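Conserved domain protein (Porphyromonas gingivalis, PDB 3PNN) probably acts as a cytoplasmic glycosyltransferase that forms glycosidic linkages, built on an alpha/beta/alpha Rossmann-like fold. Local coordinates at residues Cys150-Arg155 / Glu265-Thr270; Leu8-Ala13 / Ala119-Asp124; Ser92-Arg97 / His239-Lys244. All coordinates share one frame; numbering follows the deposited sequence.

Contact 1: residues Cys150-Arg155 / Glu265-Thr270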
# COMPACT_ATOMS: atom_id res chain seq x y z
N CYS A 150 11.57 -5.02 2.99
CA CYS A 150 11.17 -4.45 4.28
C CYS A 150 9.69 -4.06 4.28
O CYS A 150 9.02 -4.04 3.24
CB CYS A 150 12.04 -3.25 4.63
SG CYS A 150 11.86 -1.82 3.49
N MSE A 151 9.17 -3.76 5.46
CA MSE A 151 7.84 -3.17 5.55
C MSE A 151 7.83 -2.26 6.75
O MSE A 151 8.61 -2.45 7.68
CB MSE A 151 6.72 -4.22 5.69
CG MSE A 151 6.78 -5.14 6.89
SE MSE A 151 4.98 -5.90 7.35
CE MSE A 151 4.55 -4.68 8.82
N VAL A 152 6.97 -1.25 6.71
CA VAL A 152 6.88 -0.31 7.82
C VAL A 152 5.75 -0.80 8.70
O VAL A 152 4.60 -0.88 8.26
CB VAL A 152 6.66 1.13 7.34
CG1 VAL A 152 6.45 2.07 8.55
CG2 VAL A 152 7.86 1.60 6.51
N GLY A 153 6.09 -1.20 9.91
CA GLY A 153 5.10 -1.73 10.83
C GLY A 153 4.38 -0.63 11.59
O GLY A 153 4.98 0.39 11.93
N TYR A 154 3.09 -0.85 11.83
CA TYR A 154 2.29 -0.02 12.73
C TYR A 154 1.75 -0.90 13.86
O TYR A 154 1.83 -2.13 13.78
CB TYR A 154 1.16 0.64 11.94
CG TYR A 154 1.71 1.67 10.98
CD1 TYR A 154 1.85 3.01 11.36
CD2 TYR A 154 2.15 1.30 9.71
CE1 TYR A 154 2.38 3.95 10.50
CE2 TYR A 154 2.69 2.24 8.83
CZ TYR A 154 2.80 3.56 9.23
OH TYR A 154 3.34 4.50 8.38
N ARG A 155 1.22 -0.29 14.92
CA ARG A 155 0.66 -1.07 16.03
C ARG A 155 -0.87 -1.14 15.88
O ARG A 155 -1.52 -0.13 15.68
CB ARG A 155 1.04 -0.45 17.39
CG ARG A 155 2.54 -0.60 17.75
CD ARG A 155 3.40 0.60 17.34
NE ARG A 155 4.81 0.39 17.68
CZ ARG A 155 5.31 0.52 18.91
NH1 ARG A 155 4.52 0.88 19.91
NH2 ARG A 155 6.61 0.31 19.14
N GLU A 265 12.57 -7.11 6.69
CA GLU A 265 12.79 -6.44 7.98
C GLU A 265 11.59 -5.54 8.28
O GLU A 265 11.14 -4.78 7.42
CB GLU A 265 14.08 -5.60 7.98
CG GLU A 265 14.22 -4.79 9.29
CD GLU A 265 15.48 -3.91 9.37
OE1 GLU A 265 16.24 -3.83 8.38
OE2 GLU A 265 15.71 -3.30 10.43
N VAL A 266 11.09 -5.63 9.51
CA VAL A 266 9.96 -4.80 9.92
C VAL A 266 10.50 -3.53 10.60
O VAL A 266 11.19 -3.61 11.62
CB VAL A 266 9.02 -5.54 10.89
CG1 VAL A 266 7.86 -4.62 11.33
CG2 VAL A 266 8.47 -6.80 10.24
N LEU A 267 10.19 -2.37 10.02
CA LEU A 267 10.72 -1.10 10.51
C LEU A 267 9.69 -0.48 11.44
O LEU A 267 8.58 -0.17 11.02
CB LEU A 267 11.02 -0.16 9.34
CG LEU A 267 11.88 -0.78 8.23
CD1 LEU A 267 11.86 0.09 6.97
CD2 LEU A 267 13.33 -0.99 8.70
N ASP A 268 10.05 -0.32 12.71
CA ASP A 268 9.08 0.17 13.70
C ASP A 268 9.03 1.70 13.75
O ASP A 268 9.64 2.32 14.61
CB ASP A 268 9.43 -0.40 15.09
CG ASP A 268 8.29 -0.21 16.11
OD1 ASP A 268 7.20 0.28 15.74
OD2 ASP A 268 8.50 -0.57 17.30
N THR A 269 8.29 2.30 12.83
CA THR A 269 8.24 3.77 12.75
C THR A 269 7.58 4.39 13.97
O THR A 269 6.76 3.76 14.64
CB THR A 269 7.49 4.23 11.47
OG1 THR A 269 7.49 5.67 11.41
CG2 THR A 269 6.04 3.73 11.48
N THR A 270 7.94 5.64 14.27
CA THR A 270 7.22 6.43 15.28
C THR A 270 6.01 7.14 14.67
O THR A 270 5.21 7.75 15.38
CB THR A 270 8.13 7.51 15.91
OG1 THR A 270 8.78 8.26 14.88
CG2 THR A 270 9.19 6.85 16.82
O HOH W 1 5.02 1.43 14.47
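Cys150 to Val152 pair in parallel with Glu265 to Leu267, the short strand axes approaching to 4.5 Å at 43°, and three backbone bonds fix the register: Met151 N to Glu265 O, Leu267 N to Met151 O and Gly153 N to Leu267 O. The middle one is straightest, 175° at the hydrogen. On one face Leu267 CD1 reaches back to Cys150 SG; on the other, the Met151 and Val266 side chains run alongside each other, Met151 CG 4.1 Å from Val266 CG2. Strand 263-268 thus adds a parallel neighbour to strand 148-155 within the beta structure of this Rossmann-like fold, and helix 129-140 packs on the face bearing Cys150 and Leu267. Past the paired residues, Thr269 CG2, set between its backbone N and carbonyl carbon, lies over a face of the Tyr154 ring as a CH-pi contact (4.2 Å to the centroid) and presses tightly on Val152 CG1 at 3.4 Å. Tyr127 O holds the Tyr154 hydroxyl; Asn130 binds Thr269 OG1. Arg155 grips Asp268 side-on: NE meets OD1 at 3.1 Å and NH2 meets OD2 at 2.8 Å. Both oxygens use syn lone pairs, and the planes are 25° apart, so this is a nearly flat two-pronged salt bridge. A water lies 2.7 Å from Gly153 O and 2.8 Å from Asp268 OD1, between the strand and the carboxylate.

Contact 2: residues Leu8-Ala13 / Ala119-Asp124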
# COMPACT_ATOMS: atom_id res chain seq x y z
N LEU A 8 8.93 5.82 -5.46
CA LEU A 8 7.66 5.61 -4.75
C LEU A 8 6.59 5.11 -5.74
O LEU A 8 6.25 5.79 -6.69
CB LEU A 8 7.19 6.91 -4.07
CG LEU A 8 5.85 6.77 -3.31
CD1 LEU A 8 6.03 5.85 -2.11
CD2 LEU A 8 5.37 8.13 -2.85
N PHE A 9 6.07 3.91 -5.49
CA PHE A 9 5.12 3.27 -6.39
C PHE A 9 3.79 3.34 -5.66
O PHE A 9 3.63 2.74 -4.60
CB PHE A 9 5.56 1.81 -6.62
CG PHE A 9 4.78 1.07 -7.70
CD1 PHE A 9 3.81 1.70 -8.46
CD2 PHE A 9 5.05 -0.27 -7.95
CE1 PHE A 9 3.12 1.01 -9.46
CE2 PHE A 9 4.36 -0.96 -8.95
CZ PHE A 9 3.39 -0.31 -9.70
N VAL A 10 2.86 4.12 -6.21
CA VAL A 10 1.58 4.34 -5.57
C VAL A 10 0.47 3.49 -6.19
O VAL A 10 0.22 3.56 -7.41
CB VAL A 10 1.18 5.84 -5.61
CG1 VAL A 10 -0.19 6.04 -4.96
CG2 VAL A 10 2.25 6.72 -4.94
N LEU A 11 -0.19 2.68 -5.36
CA LEU A 11 -1.31 1.86 -5.83
C LEU A 11 -2.58 2.69 -6.01
O LEU A 11 -3.35 2.87 -5.07
CB LEU A 11 -1.57 0.70 -4.86
CG LEU A 11 -0.39 -0.23 -4.64
CD1 LEU A 11 -0.79 -1.33 -3.66
CD2 LEU A 11 0.08 -0.83 -5.97
N ALA A 12 -2.80 3.19 -7.22
CA ALA A 12 -3.88 4.13 -7.48
C ALA A 12 -4.95 3.56 -8.42
O ALA A 12 -5.80 4.29 -8.95
CB ALA A 12 -3.32 5.44 -8.03
N ALA A 13 -4.93 2.25 -8.62
CA ALA A 13 -5.76 1.65 -9.65
C ALA A 13 -7.23 1.63 -9.24
O ALA A 13 -8.11 1.49 -10.08
CB ALA A 13 -5.26 0.25 -9.97
N ALA A 119 9.39 1.72 -2.92
CA ALA A 119 8.31 1.57 -1.95
C ALA A 119 6.99 1.33 -2.66
O ALA A 119 6.78 1.82 -3.75
CB ALA A 119 8.19 2.84 -1.10
N VAL A 120 6.11 0.56 -2.02
CA VAL A 120 4.74 0.42 -2.46
C VAL A 120 3.86 0.96 -1.34
O VAL A 120 4.05 0.59 -0.17
CB VAL A 120 4.38 -1.04 -2.73
CG1 VAL A 120 2.87 -1.18 -3.05
CG2 VAL A 120 5.26 -1.59 -3.87
N ILE A 121 2.93 1.85 -1.69
CA ILE A 121 1.98 2.37 -0.71
C ILE A 121 0.59 2.51 -1.30
O ILE A 121 0.43 2.55 -2.53
CB ILE A 121 2.39 3.79 -0.16
CG1 ILE A 121 2.34 4.85 -1.26
CG2 ILE A 121 3.77 3.75 0.51
CD1 ILE A 121 2.33 6.31 -0.73
N ASN A 122 -0.41 2.59 -0.43
CA ASN A 122 -1.78 2.85 -0.87
C ASN A 122 -1.94 4.33 -1.21
O ASN A 122 -1.16 5.18 -0.74
CB ASN A 122 -2.79 2.48 0.21
CG ASN A 122 -2.91 0.99 0.44
OD1 ASN A 122 -2.64 0.18 -0.46
ND2 ASN A 122 -3.32 0.61 1.65
N ALA A 123 -2.97 4.64 -1.98
CA ALA A 123 -3.20 6.00 -2.47
C ALA A 123 -4.01 6.88 -1.52
O ALA A 123 -4.05 8.09 -1.68
CB ALA A 123 -3.88 5.95 -3.85
N ASP A 124 -4.67 6.27 -0.54
CA ASP A 124 -5.61 7.04 0.28
C ASP A 124 -5.43 6.74 1.77
O ASP A 124 -6.37 6.87 2.56
CB ASP A 124 -7.05 6.73 -0.17
CG ASP A 124 -8.02 7.86 0.14
OD1 ASP A 124 -7.60 9.04 0.29
OD2 ASP A 124 -9.23 7.56 0.22
O HOH W 2 -5.11 2.54 -2.56
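Phe9 and Leu11 are tied to Ala119 and Ile121 by backbone bonds that alternate between the two strands: Phe9 N gives to Ala119 O, Phe9 O accepts from Ile121 N (3.1 Å), and Leu11 N gives to Ile121 O (2.9 Å). The last is straight, 175° at the hydrogen. A CA-H...O contact from Val120 CA to Phe9 O (3.3 Å) supplements them. These bonds, with short strand axes 29° apart, establish parallel pairing of strands 7-11 and 118-122. Both strands lie in the nucleus of the alpha/beta/alpha Rossmann-like fold, where strand 50-55 pairs with the other edge of 7-11 and helices 35-46 and 129-140 pack on the face bearing Leu8, Val10, Ala119 and Ile121.

Apolar side chains meet on both faces. Leu8 crosses Ile121 at about a right angle, its CD1 touching both Ala119 CB (3.8 Å) and Ile121 CG1. Ile121 CG1 lies between the backbone N and carbonyl carbon (chi1 66°), a turn that brings it also to Val10 CG2 at 4.1 Å. On the opposite face Leu11 CD1 lies against Val120 CG1 (3.7 Å). Beyond the strands, Ala123 CB meets Val10 CG1 and stands 3.4 Å from Leu11 O.

Polar groups collect at the C-terminal ends of the two strands. One water donates to Leu11 O and accepts from Ala123 N. Asn122 is held by Asp125 through ND2 and by Asn216 through OD1, while Asp124 OD2 binds a glycerol, probably from the crystallisation liquor, at this end.

Contact 3: residues Ser92-Arg97 / His239-Lys244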
# COMPACT_ATOMS: atom_id res chain seq x y z
N SER A 92 -5.10 -16.32 -21.01
CA SER A 92 -6.12 -15.39 -21.48
C SER A 92 -7.07 -15.06 -20.34
O SER A 92 -7.25 -15.86 -19.42
CB SER A 92 -6.89 -15.98 -22.66
OG SER A 92 -6.06 -16.09 -23.80
N CYS A 93 -7.67 -13.88 -20.40
CA CYS A 93 -8.65 -13.47 -19.41
C CYS A 93 -10.00 -14.14 -19.69
O CYS A 93 -10.54 -14.01 -20.78
CB CYS A 93 -8.81 -11.95 -19.42
SG CYS A 93 -9.89 -11.33 -18.13
N PRO A 94 -10.55 -14.85 -18.68
CA PRO A 94 -11.83 -15.56 -18.82
C PRO A 94 -12.94 -14.64 -19.33
O PRO A 94 -12.91 -13.43 -19.11
CB PRO A 94 -12.14 -16.01 -17.39
CG PRO A 94 -10.80 -16.12 -16.74
CD PRO A 94 -9.95 -15.04 -17.35
N GLU A 95 -13.93 -15.23 -20.01
CA GLU A 95 -15.01 -14.47 -20.63
C GLU A 95 -15.77 -13.59 -19.64
O GLU A 95 -16.03 -12.42 -19.90
CB GLU A 95 -15.98 -15.41 -21.35
CG GLU A 95 -17.03 -14.70 -22.17
CD GLU A 95 -16.44 -13.93 -23.33
OE1 GLU A 95 -15.61 -14.50 -24.08
OE2 GLU A 95 -16.79 -12.74 -23.50
N GLY A 96 -16.12 -14.18 -18.49
CA GLY A 96 -16.97 -13.49 -17.53
C GLY A 96 -16.25 -12.60 -16.53
O GLY A 96 -16.90 -11.87 -15.77
N ARG A 97 -14.92 -12.64 -16.53
CA ARG A 97 -14.14 -11.90 -15.55
C ARG A 97 -14.26 -10.37 -15.69
O ARG A 97 -14.08 -9.82 -16.78
CB ARG A 97 -12.66 -12.31 -15.62
CG ARG A 97 -11.79 -11.63 -14.57
CD ARG A 97 -11.79 -12.38 -13.25
NE ARG A 97 -11.22 -11.56 -12.18
CZ ARG A 97 -10.71 -12.04 -11.04
NH1 ARG A 97 -10.70 -13.35 -10.81
NH2 ARG A 97 -10.22 -11.21 -10.14
N HIS A 239 -6.71 -20.58 -9.66
CA HIS A 239 -7.89 -19.77 -9.38
C HIS A 239 -8.24 -18.83 -10.53
O HIS A 239 -9.10 -17.96 -10.38
CB HIS A 239 -7.66 -18.94 -8.10
CG HIS A 239 -7.08 -19.72 -6.97
ND1 HIS A 239 -7.79 -20.68 -6.28
CD2 HIS A 239 -5.85 -19.69 -6.40
CE1 HIS A 239 -7.03 -21.20 -5.34
NE2 HIS A 239 -5.84 -20.63 -5.40
N GLY A 240 -7.59 -19.01 -11.67
CA GLY A 240 -7.78 -18.12 -12.80
C GLY A 240 -9.18 -18.10 -13.38
O GLY A 240 -9.61 -17.11 -13.97
N GLN A 241 -9.91 -19.21 -13.22
CA GLN A 241 -11.26 -19.29 -13.77
C GLN A 241 -12.32 -18.82 -12.77
O GLN A 241 -13.49 -18.71 -13.12
CB GLN A 241 -11.57 -20.71 -14.25
CG GLN A 241 -10.74 -21.13 -15.46
CD GLN A 241 -10.92 -20.21 -16.64
OE1 GLN A 241 -12.01 -20.11 -17.22
NE2 GLN A 241 -9.85 -19.51 -17.02
N GLU A 242 -11.90 -18.56 -11.54
CA GLU A 242 -12.82 -18.06 -10.52
C GLU A 242 -13.16 -16.59 -10.75
O GLU A 242 -12.32 -15.81 -11.21
CB GLU A 242 -12.25 -18.31 -9.12
CG GLU A 242 -12.03 -19.78 -8.81
CD GLU A 242 -11.22 -20.00 -7.55
OE1 GLU A 242 -11.09 -19.05 -6.75
OE2 GLU A 242 -10.70 -21.12 -7.36
N PRO A 243 -14.41 -16.20 -10.43
CA PRO A 243 -14.92 -14.86 -10.74
C PRO A 243 -14.33 -13.78 -9.84
O PRO A 243 -14.15 -12.65 -10.30
CB PRO A 243 -16.42 -14.99 -10.47
CG PRO A 243 -16.69 -16.46 -10.36
CD PRO A 243 -15.44 -17.06 -9.83
N LYS A 244 -14.06 -14.11 -8.58
CA LYS A 244 -13.66 -13.09 -7.60
C LYS A 244 -12.32 -13.34 -6.91
O LYS A 244 -11.98 -12.67 -5.92
CB LYS A 244 -14.78 -12.91 -6.56
CG LYS A 244 -16.16 -12.78 -7.19
CD LYS A 244 -17.26 -12.62 -6.15
CE LYS A 244 -17.44 -11.16 -5.75
NZ LYS A 244 -18.73 -10.95 -5.04
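Arg97 turns the flat of its guanidinium toward a backbone carbonyl: Pro243 O lies 3.4 Å above the guanidinium plane, offset toward the rim, while Glu242 O approaches the edge near that plane. The edge approach is only a weak hydrogen bond, NH1 to Glu242 O at 3.0 Å, because the angle at the hydrogen is a bent 129°. The arginine reaches the opposing loop with CG anti to the backbone N (chi1 -177°) and the chain bent at its second torsion. Its firmer bonds lie outside the two segments, from NE to Lys99 O and from NH2 to Ser245 O, and Trp101 adds a cation-pi contact. Several backbone oxygens thus approach this buried arginine, which would be expected to favour its positive charge.

The contact joins two irregular loops at the periphery of the Rossmann-like domain: residues 92-97 lie between strand 77-81 and helix 103-108; the loop of residues 239-244 follows helix 223-239 and precedes helix 249-259. The second loop begins with a type I beta turn, His239 to Glu242, closed by Glu242 N to His239 O at 3.1 Å. A side-chain bond spans the same turn, His239 ND1 to Glu242 OE2 at 3.1 Å; the oxygen lies in the imidazole plane, but the nitrogen meets the carboxylate from 39° above its plane.

Against the turn, Pro94 of the first loop brings CG to 3.2 Å from Gly240 O, a buried oxygen with no hydrogen-bonding partner in the model. Gln241, bent at its second torsion, folds its amide back obliquely across the proline, placing NE2 3.5 Å from Pro94 CG.

In the fold
Contacts 1 and 2 are connected through continuous strand pairing, their centres about 17 Å apart and their nearest atoms about 7 Å apart. Strand 217-220 bridges them, pairing antiparallel with both 118-122 and 148-155, and helix 129-140 packs against both. Along the chain contact 2 closes before contact 1 opens, so two long-range parallel pairings are made in series. Contact 3 crosses both in sequence: residues 92-97 fall within the span closed by contact 2, and 239-244 within that of contact 1. Its centre lies about 25 Å from contact 2 and 35 Å from contact 1, on the opposite side of the chain's centre from contact 1; it ties loops from the two halves of the chain together away from the central strands.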